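Local coordinates for protein malonate decarboxylase subunit alpha (Acinetobacter baumannii ATCC 17978, PDB 6MPR) that probably serves as the acyl-carrier-protein transferase subunit of malonate decarboxylase, the enzyme complex that converts malonate to acetate and carbon dioxide, at residues Phe164-Asp167 / Asn171-Thr174; Asn200-Asp205 / Asp220-Ala225. All coordinates share one frame; numbering follows the deposited sequence.

Interaction 1: Phe164-Asp167 / Asn171-Thr174; sequences FMAD and NIYT
Tyr173 O is gripped by two backbone donors: Phe164 N at 2.8 Å, and Met165 N at 3.3 Å on a lone pair in the carbonyl plane. Two residues thus face one, a classic beta bulge. In return Tyr173 N gives a nearly straight bond to Met165 O at 2.8 Å. Beyond the bulge the pairing is regular antiparallel, Ala166 standing against Ile172 as a non-hydrogen-bonded pair whose methyls, Ala166 CB and Ile172 CD1, meet at 3.8 Å. This beta hairpin supplies two strands of a small three-stranded mixed sheet, 172-173 outermost and 165-166 in the middle. Its closing end is tied by the backbone bond from Asp167 N to Asn171 O and by side chains. Asp167 CG is tucked between its own backbone N and carbonyl carbon (chi1 69°), which swings the carboxylate across to Asn171. Asp167 OD2 takes Asn171 ND2 on its syn side at 2.9 Å, while Asp167 OD1 receives a weak bond from Asn171 N and an ordinary one from Gln169 N inside the turn. Carboxylate and amide planes stand 69° apart, and Asn171 OD1 accepts from Ala216 N. At the bulged end the Phe164 ring turns its edge to Thr174 O, 3.2 Å from Phe164 CD2, and Phe164 CB packs on Tyr173 CD2 at 3.7 Å. The two rings lie obliquely, planes 34° apart, and Phe229 meets the Phe164 ring edge-to-face.

Interaction 2: Asn200-Asp205 / Asp220-Ala225; sequences NELVDD and DYVVVA
Leu202 and Val224 make the tight part of this contact: Leu202 CB lies 3.7 Å from Val224 CG2, methylene against methyl. Val224 holds CG1 anti to its backbone N (chi1 178°), and this directs its two methyls to different neighbours. CG2 meets Leu202, whereas Val224 CG1 sits 3.9 Å from Asn200 O, a carbonyl it can only pack against. Further along, Leu202 reaches with a delta branch toward the second valine, and Leu202 CD1 stands 4.2 Å from Val222 CG2, a looser touch. Val222 is buried, with Val42 and Ala166 also against it; Val42 touches Leu202 as well, so the leucine is part of a larger apolar cluster beside the strand 221-224.

No direct hydrogen bond joins the two segments, and the backbones remain separate. At the looser end the CA atoms of Asn200 and Ala225 are 5.7 Å apart, and a water bridges the two carbonyls. It donates to Asn200 O at 3.0 Å and to Ala225 O at 2.8 Å, so one molecule links both oxygens. Asn200 turns its CB away from 220-225, and its OD1 accepts from Phe229 N. From the water-bridged end the chains diverge: Val203 to Asp205 run off from the strand, and Asp220, just before it, makes salt bridges with Lys27 and with Arg342 of the second subunit.

Strand 221-224 belongs to a large parallel sheet, next to strand 194-199, and 201-202 follows that neighbour after a corner at Asn200. The arrangement is that of a chain bending out of a parallel sheet into a small mixed one, splaying from its former neighbour 221-224, with a water between the carbonyls at the fork and aliphatic side chains beyond it.

From the N terminus, strand 158-163 of the large parallel sheet turns a corner at Phe164, and interaction 1 closes a tight hairpin of only three intervening residues. The chain then runs through helix 181-189 and strand 194-199, turns a second corner at Asn200, and interaction 2 closes a longer loop of fourteen residues upon strand 221-224. The contacts follow in series, neither nesting nor crossing. They join where strand 201-202 lies parallel to 165-166: Glu201 N and Val203 N probably bond to Phe164 O and Ala166 O. Interaction 1 builds one side of the small mixed sheet; interaction 2 packs its other edge strand, 201-202, against strand 221-224 of the large sheet.

Interaction 1: Phe164-Asp167 / Asn171-Thr174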
loop_
_atom_site.group_PDB
_atom_site.type_symbol
_atom_site.label_atom_id
_atom_site.label_comp_id
_atom_site.label_asym_id
_atom_site.label_seq_id
_atom_site.Cartn_x
_atom_site.Cartn_y
_atom_site.Cartn_z
ATOM N N PHE A 164 7.091 22.095 10.216
ATOM C CA PHE A 164 8.104 23.128 10.423
ATOM C C PHE A 164 7.481 24.514 10.454
ATOM O O PHE A 164 7.809 25.334 11.319
ATOM C CB PHE A 164 9.160 23.073 9.318
ATOM C CG PHE A 164 10.160 21.973 9.489
ATOM C CD1 PHE A 164 11.183 22.087 10.423
ATOM C CD2 PHE A 164 10.097 20.830 8.703
ATOM C CE1 PHE A 164 12.117 21.073 10.578
ATOM C CE2 PHE A 164 11.019 19.811 8.865
ATOM C CZ PHE A 164 12.036 19.935 9.788
ATOM N N MET A 165 6.597 24.802 9.502
ATOM C CA MET A 165 6.146 26.174 9.307
ATOM C C MET A 165 4.707 26.172 8.817
ATOM O O MET A 165 4.288 25.269 8.086
ATOM C CB MET A 165 7.073 26.895 8.313
ATOM C CG MET A 165 6.808 28.360 8.135
ATOM S SD MET A 165 7.984 29.078 6.959
ATOM C CE MET A 165 9.288 29.600 8.079
ATOM N N ALA A 166 3.941 27.163 9.261
ATOM C CA ALA A 166 2.613 27.409 8.724
ATOM C C ALA A 166 2.479 28.885 8.395
ATOM O O ALA A 166 3.114 29.737 9.022
ATOM C CB ALA A 166 1.499 27.015 9.699
ATOM N N ASP A 167 1.648 29.178 7.401
ATOM C CA ASP A 167 1.208 30.548 7.200
ATOM C C ASP A 167 -0.105 30.735 7.965
ATOM O O ASP A 167 -0.583 29.818 8.635
ATOM C CB ASP A 167 1.086 30.864 5.711
ATOM C CG ASP A 167 -0.059 30.125 5.026
ATOM O OD1 ASP A 167 -0.911 29.502 5.697
ATOM O OD2 ASP A 167 -0.102 30.173 3.784
ATOM N N ASN A 171 -1.711 26.576 5.549
ATOM C CA ASN A 171 -0.769 25.823 4.724
ATOM C C ASN A 171 0.431 25.399 5.569
ATOM O O ASN A 171 0.975 26.203 6.325
ATOM C CB ASN A 171 -0.289 26.677 3.549
ATOM C CG ASN A 171 -1.385 26.979 2.548
ATOM O OD1 ASN A 171 -1.922 26.070 1.907
ATOM N ND2 ASN A 171 -1.693 28.266 2.373
ATOM N N ILE A 172 0.862 24.138 5.433
ATOM C CA ILE A 172 1.921 23.593 6.271
ATOM C C ILE A 172 3.105 23.199 5.404
ATOM O O ILE A 172 2.946 22.539 4.372
ATOM C CB ILE A 172 1.463 22.367 7.096
ATOM C CG1 ILE A 172 0.083 22.589 7.727
ATOM C CG2 ILE A 172 2.491 22.082 8.186
ATOM C CD1 ILE A 172 0.065 23.647 8.825
ATOM N N TYR A 173 4.295 23.563 5.856
ATOM C CA TYR A 173 5.540 23.005 5.342
ATOM C C TYR A 173 6.027 21.944 6.324
ATOM O O TYR A 173 6.285 22.258 7.492
ATOM C CB TYR A 173 6.586 24.101 5.155
ATOM C CG TYR A 173 7.961 23.579 4.807
ATOM C CD1 TYR A 173 8.162 22.842 3.653
ATOM C CD2 TYR A 173 9.050 23.802 5.647
ATOM C CE1 TYR A 173 9.418 22.343 3.335
ATOM C CE2 TYR A 173 10.308 23.314 5.345
ATOM C CZ TYR A 173 10.485 22.586 4.180
ATOM O OH TYR A 173 11.727 22.084 3.865
ATOM N N THR A 174 6.101 20.683 5.869
ATOM C CA THR A 174 6.630 19.593 6.686
ATOM C C THR A 174 8.013 19.107 6.246
ATOM O O THR A 174 8.718 18.482 7.050
ATOM C CB THR A 174 5.653 18.401 6.689
ATOM O OG1 THR A 174 5.325 18.023 5.343
ATOM C CG2 THR A 174 4.366 18.760 7.398
#

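Interaction 2: Asn200-Asp205 / Asp220-Ala225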
loop_
_atom_site.group_PDB
_atom_site.type_symbol
_atom_site.label_atom_id
_atom_site.label_comp_id
_atom_site.label_asym_id
_atom_site.label_seq_id
_atom_site.Cartn_x
_atom_site.Cartn_y
_atom_site.Cartn_z
ATOM N N ASN A 200 6.841 24.859 14.156
ATOM C CA ASN A 200 7.980 25.513 14.793
ATOM C C ASN A 200 7.935 27.022 14.608
ATOM O O ASN A 200 8.350 27.764 15.507
ATOM C CB ASN A 200 9.299 24.977 14.237
ATOM C CG ASN A 200 9.523 23.523 14.580
ATOM O OD1 ASN A 200 8.765 22.932 15.355
ATOM N ND2 ASN A 200 10.559 22.936 14.007
ATOM N N GLU A 201 7.433 27.485 13.460
ATOM C CA GLU A 201 7.419 28.894 13.082
ATOM C C GLU A 201 6.118 29.241 12.371
ATOM O O GLU A 201 5.601 28.452 11.576
ATOM C CB GLU A 201 8.557 29.214 12.117
ATOM C CG GLU A 201 9.904 29.415 12.708
ATOM C CD GLU A 201 10.882 29.777 11.615
ATOM O OE1 GLU A 201 11.332 28.858 10.901
ATOM O OE2 GLU A 201 11.147 30.983 11.432
ATOM N N LEU A 202 5.628 30.455 12.607
ATOM C CA LEU A 202 4.486 31.001 11.886
ATOM C C LEU A 202 4.943 32.142 10.985
ATOM O O LEU A 202 5.665 33.037 11.440
ATOM C CB LEU A 202 3.425 31.518 12.864
ATOM C CG LEU A 202 2.133 32.093 12.288
ATOM C CD1 LEU A 202 1.269 30.987 11.713
ATOM C CD2 LEU A 202 1.379 32.863 13.368
ATOM N N VAL A 203 4.522 32.112 9.716
ATOM C CA VAL A 203 4.720 33.220 8.788
ATOM C C VAL A 203 3.354 33.763 8.364
ATOM O O VAL A 203 2.311 33.173 8.643
ATOM C CB VAL A 203 5.556 32.819 7.554
ATOM C CG1 VAL A 203 6.919 32.330 7.975
ATOM C CG2 VAL A 203 4.838 31.772 6.751
ATOM N N ASP A 204 3.369 34.926 7.701
ATOM C CA ASP A 204 2.107 35.552 7.311
ATOM C C ASP A 204 1.552 34.973 6.015
ATOM O O ASP A 204 0.347 34.714 5.921
ATOM C CB ASP A 204 2.277 37.066 7.170
ATOM C CG ASP A 204 2.704 37.725 8.458
ATOM O OD1 ASP A 204 2.301 37.239 9.529
ATOM O OD2 ASP A 204 3.440 38.735 8.402
ATOM N N ASP A 205 2.397 34.763 5.004
ATOM C CA ASP A 205 1.901 34.490 3.666
ATOM C C ASP A 205 2.487 33.196 3.138
ATOM O O ASP A 205 3.601 32.815 3.498
ATOM C CB ASP A 205 2.230 35.627 2.694
ATOM C CG ASP A 205 1.571 35.431 1.342
ATOM O OD1 ASP A 205 0.331 35.568 1.255
ATOM O OD2 ASP A 205 2.290 35.120 0.371
ATOM N N ASP A 220 -7.567 22.731 10.162
ATOM C CA ASP A 220 -8.484 23.647 10.839
ATOM C C ASP A 220 -7.765 24.667 11.716
ATOM O O ASP A 220 -8.163 25.842 11.747
ATOM C CB ASP A 220 -9.501 22.845 11.650
ATOM C CG ASP A 220 -10.305 21.938 10.769
ATOM O OD1 ASP A 220 -11.076 22.460 9.927
ATOM O OD2 ASP A 220 -10.114 20.707 10.866
ATOM N N TYR A 221 -6.698 24.266 12.408
ATOM C CA TYR A 221 -5.972 25.195 13.263
ATOM C C TYR A 221 -4.485 24.894 13.248
ATOM O O TYR A 221 -4.069 23.744 13.078
ATOM C CB TYR A 221 -6.441 25.137 14.713
ATOM C CG TYR A 221 -7.872 25.558 14.915
ATOM C CD1 TYR A 221 -8.222 26.901 15.026
ATOM C CD2 TYR A 221 -8.864 24.605 15.000
ATOM C CE1 TYR A 221 -9.562 27.281 15.216
ATOM C CE2 TYR A 221 -10.182 24.962 15.187
ATOM C CZ TYR A 221 -10.529 26.296 15.290
ATOM O OH TYR A 221 -11.856 26.611 15.489
ATOM N N VAL A 222 -3.686 25.945 13.459
ATOM C CA VAL A 222 -2.257 25.795 13.696
ATOM C C VAL A 222 -1.934 26.450 15.037
ATOM O O VAL A 222 -2.659 27.321 15.519
ATOM C CB VAL A 222 -1.384 26.396 12.568
ATOM C CG1 VAL A 222 -1.715 25.752 11.223
ATOM C CG2 VAL A 222 -1.540 27.916 12.508
ATOM N N VAL A 223 -0.841 25.997 15.650
ATOM C CA VAL A 223 -0.344 26.581 16.893
ATOM C C VAL A 223 1.175 26.542 16.844
ATOM O O VAL A 223 1.757 25.541 16.427
ATOM C CB VAL A 223 -0.886 25.836 18.135
ATOM C CG1 VAL A 223 -0.393 24.372 18.176
ATOM C CG2 VAL A 223 -0.485 26.559 19.413
ATOM N N VAL A 224 1.817 27.646 17.227
ATOM C CA VAL A 224 3.271 27.675 17.340
ATOM C C VAL A 224 3.666 26.909 18.597
ATOM O O VAL A 224 3.204 27.224 19.701
ATOM C CB VAL A 224 3.790 29.121 17.378
ATOM C CG1 VAL A 224 5.315 29.145 17.552
ATOM C CG2 VAL A 224 3.399 29.852 16.115
ATOM N N ALA A 225 4.509 25.890 18.436
ATOM C CA ALA A 225 4.891 25.068 19.578
ATOM C C ALA A 225 5.753 25.871 20.547
ATOM O O ALA A 225 6.418 26.837 20.161
ATOM C CB ALA A 225 5.650 23.828 19.112
HETATM O O HOH W 1 8.489 26.559 18.223
#